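Scyllo-inosose 3-dehydrogenase (Thermotoga maritima, PDB 3IP1) catalyses the NAD(+)-dependent oxidation of scyllo-inosose to 3-dehydro-scyllo-inosose, probably as a step in myo-inositol breakdown. Local coordinates at residues E128-C133 with F143-E148. Sequence-based numbering, arbitrary orientation.
Sequences EEMLWC and FPNHCE. With CD (cadmium ion), chain E.
Cys133 and Cys147 meet at a cadmium ion, each SG bound at 2.5 Å; Cys136 and Cys139, from the intervening chain, complete the four-thiolate shell. The two sulfurs stand 3.9 Å apart, SG of Cys133 to SG of Cys147, spanned by the metal. With its SG anti to the backbone N (chi1 178°), Cys147 reaches across to 128-133, where its sulfur also accepts the backbone N-H of Cys133 (N to SG 3.2 Å, 157° at the hydrogen). This thiolate is therefore gripped by metal and amide together, and the N-H would probably offset part of the negative charge gathered on the four sulfurs.

Apolar packing continues beside the metal site. CB of Pro144 sits over one face of the Trp132 indole, 3.6 Å from CG, a CH-pi contact with the five-membered ring, while CB of Trp132 rests against CB of Cys147. The indole's rotation is fixed at its edge: NE1 of Trp132 donates an almost straight bond, in the ring plane, to Glu128 OE1 (2.9 Å), meeting the carboxylate on its syn side but 30° out of its plane. A leucine in place of Trp132, lacking both ring and N-H, would probably leave Pro144 CB without a flat surface to pack on and the Glu128 carboxylate less firmly held.

Farther along, selenomethionine Met130, bent at chi2 and chi3, crosses Asn145 at about a right angle and brings CE to 3.6 Å from the Asn145 backbone O; the Asn145 amide ND2 bonds instead to Ser345 O.

The whole is the four-cysteine structural-metal lobe of zinc-containing alcohol dehydrogenases, cadmium here occupying the second zinc site.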
loop_
_atom_site.group_PDB
_atom_site.type_symbol
_atom_site.label_atom_id
_atom_site.label_comp_id
_atom_site.label_asym_id
_atom_site.label_seq_id
_atom_site.Cartn_x
_atom_site.Cartn_y
_atom_site.Cartn_z
ATOM N N GLU A 128 21.507 -11.044 -12.861
ATOM C CA GLU A 128 20.476 -11.801 -12.183
ATOM C C GLU A 128 20.602 -13.283 -12.557
ATOM O O GLU A 128 21.082 -13.624 -13.643
ATOM C CB GLU A 128 19.083 -11.256 -12.546
ATOM C CG GLU A 128 18.957 -9.748 -12.351
ATOM C CD GLU A 128 17.624 -9.181 -12.804
ATOM O OE1 GLU A 128 16.637 -9.924 -12.931
ATOM O OE2 GLU A 128 17.556 -7.969 -13.037
ATOM N N GLU A 129 20.166 -14.143 -11.654
ATOM C CA GLU A 129 20.145 -15.587 -11.867
ATOM C C GLU A 129 18.781 -16.091 -12.419
ATOM O O GLU A 129 18.737 -17.118 -13.123
ATOM C CB GLU A 129 20.554 -16.279 -10.550
ATOM C CG GLU A 129 20.434 -17.793 -10.497
ATOM C CD GLU A 129 19.013 -18.284 -10.193
ATOM O OE1 GLU A 129 18.157 -17.504 -9.748
ATOM O OE2 GLU A 129 18.755 -19.476 -10.405
HETATM N N MSE A 130 17.696 -15.380 -12.108
HETATM C CA MSE A 130 16.363 -15.737 -12.598
HETATM C C MSE A 130 16.218 -15.189 -14.005
HETATM O O MSE A 130 16.097 -13.989 -14.185
HETATM C CB MSE A 130 15.254 -15.147 -11.716
HETATM C CG MSE A 130 15.319 -15.470 -10.209
HETATM SE SE MSE A 130 14.877 -17.338 -9.783
HETATM C CE MSE A 130 12.921 -17.141 -9.770
ATOM N N LEU A 131 16.246 -16.059 -15.004
ATOM C CA LEU A 131 16.175 -15.611 -16.381
ATOM C C LEU A 131 14.709 -15.584 -16.843
ATOM O O LEU A 131 14.229 -16.503 -17.510
ATOM C CB LEU A 131 17.103 -16.447 -17.283
ATOM C CG LEU A 131 18.479 -16.792 -16.665
ATOM C CD1 LEU A 131 19.246 -17.787 -17.524
ATOM C CD2 LEU A 131 19.353 -15.539 -16.323
ATOM N N TRP A 132 14.002 -14.527 -16.427
ATOM C CA TRP A 132 12.586 -14.294 -16.763
ATOM C C TRP A 132 12.393 -13.973 -18.253
ATOM O O TRP A 132 13.277 -13.400 -18.899
ATOM C CB TRP A 132 12.014 -13.157 -15.901
ATOM C CG TRP A 132 12.972 -11.999 -15.714
ATOM C CD1 TRP A 132 13.865 -11.843 -14.702
ATOM C CD2 TRP A 132 13.130 -10.854 -16.570
ATOM N NE1 TRP A 132 14.576 -10.668 -14.865
ATOM C CE2 TRP A 132 14.142 -10.043 -16.002
ATOM C CE3 TRP A 132 12.506 -10.425 -17.752
ATOM C CZ2 TRP A 132 14.559 -8.846 -16.581
ATOM C CZ3 TRP A 132 12.913 -9.209 -18.319
ATOM C CH2 TRP A 132 13.926 -8.444 -17.730
ATOM N N CYS A 133 11.251 -14.371 -18.807
ATOM C CA CYS A 133 11.027 -14.261 -20.262
ATOM C C CYS A 133 10.679 -12.830 -20.674
ATOM O O CYS A 133 11.084 -12.374 -21.736
ATOM C CB CYS A 133 9.976 -15.277 -20.754
ATOM S SG CYS A 133 8.200 -14.920 -20.379
ATOM N N PHE A 143 5.932 -9.066 -12.166
ATOM C CA PHE A 143 6.348 -10.059 -11.169
ATOM C C PHE A 143 7.258 -11.172 -11.768
ATOM O O PHE A 143 6.844 -12.350 -11.862
ATOM C CB PHE A 143 5.096 -10.606 -10.447
ATOM C CG PHE A 143 4.246 -9.519 -9.824
ATOM C CD1 PHE A 143 4.700 -8.824 -8.699
ATOM C CD2 PHE A 143 3.016 -9.149 -10.396
ATOM C CE1 PHE A 143 3.933 -7.773 -8.116
ATOM C CE2 PHE A 143 2.234 -8.103 -9.835
ATOM C CZ PHE A 143 2.693 -7.416 -8.688
ATOM N N PRO A 144 8.508 -10.806 -12.171
ATOM C CA PRO A 144 9.394 -11.722 -12.928
ATOM C C PRO A 144 9.956 -12.908 -12.119
ATOM O O PRO A 144 10.397 -13.901 -12.712
ATOM C CB PRO A 144 10.543 -10.806 -13.373
ATOM C CG PRO A 144 10.607 -9.749 -12.300
ATOM C CD PRO A 144 9.184 -9.526 -11.857
ATOM N N ASN A 145 9.960 -12.815 -10.791
ATOM C CA ASN A 145 10.310 -13.972 -9.957
ATOM C C ASN A 145 9.287 -15.106 -10.029
ATOM O O ASN A 145 9.486 -16.149 -9.445
ATOM C CB ASN A 145 10.508 -13.558 -8.508
ATOM C CG ASN A 145 11.654 -12.626 -8.341
ATOM O OD1 ASN A 145 12.782 -12.973 -8.658
ATOM N ND2 ASN A 145 11.375 -11.413 -7.881
ATOM N N HIS A 146 8.211 -14.899 -10.775
ATOM C CA HIS A 146 7.152 -15.892 -10.903
ATOM C C HIS A 146 6.815 -16.165 -12.375
ATOM O O HIS A 146 5.752 -16.710 -12.694
ATOM C CB HIS A 146 5.962 -15.436 -10.068
ATOM C CG HIS A 146 6.328 -15.275 -8.634
ATOM N ND1 HIS A 146 6.325 -16.336 -7.756
ATOM C CD2 HIS A 146 6.853 -14.223 -7.956
ATOM C CE1 HIS A 146 6.771 -15.931 -6.576
ATOM N NE2 HIS A 146 7.108 -14.656 -6.675
ATOM N N CYS A 147 7.770 -15.778 -13.229
ATOM C CA CYS A 147 7.818 -16.052 -14.677
ATOM C C CYS A 147 7.345 -17.459 -15.034
ATOM O O CYS A 147 7.794 -18.430 -14.429
ATOM C CB CYS A 147 9.266 -15.890 -15.163
ATOM S SG CYS A 147 9.499 -16.265 -16.924
ATOM N N GLU A 148 6.464 -17.584 -16.017
ATOM C CA GLU A 148 5.985 -18.906 -16.437
ATOM C C GLU A 148 6.967 -19.657 -17.376
ATOM O O GLU A 148 6.796 -20.834 -17.644
ATOM C CB GLU A 148 4.595 -18.791 -17.083
ATOM C CG GLU A 148 3.475 -18.454 -16.076
ATOM C CD GLU A 148 2.085 -18.425 -16.705
ATOM O OE1 GLU A 148 1.977 -18.341 -17.947
ATOM O OE2 GLU A 148 1.090 -18.461 -15.959
HETATM CD CD CD E . 7.949 -14.593 -17.897
#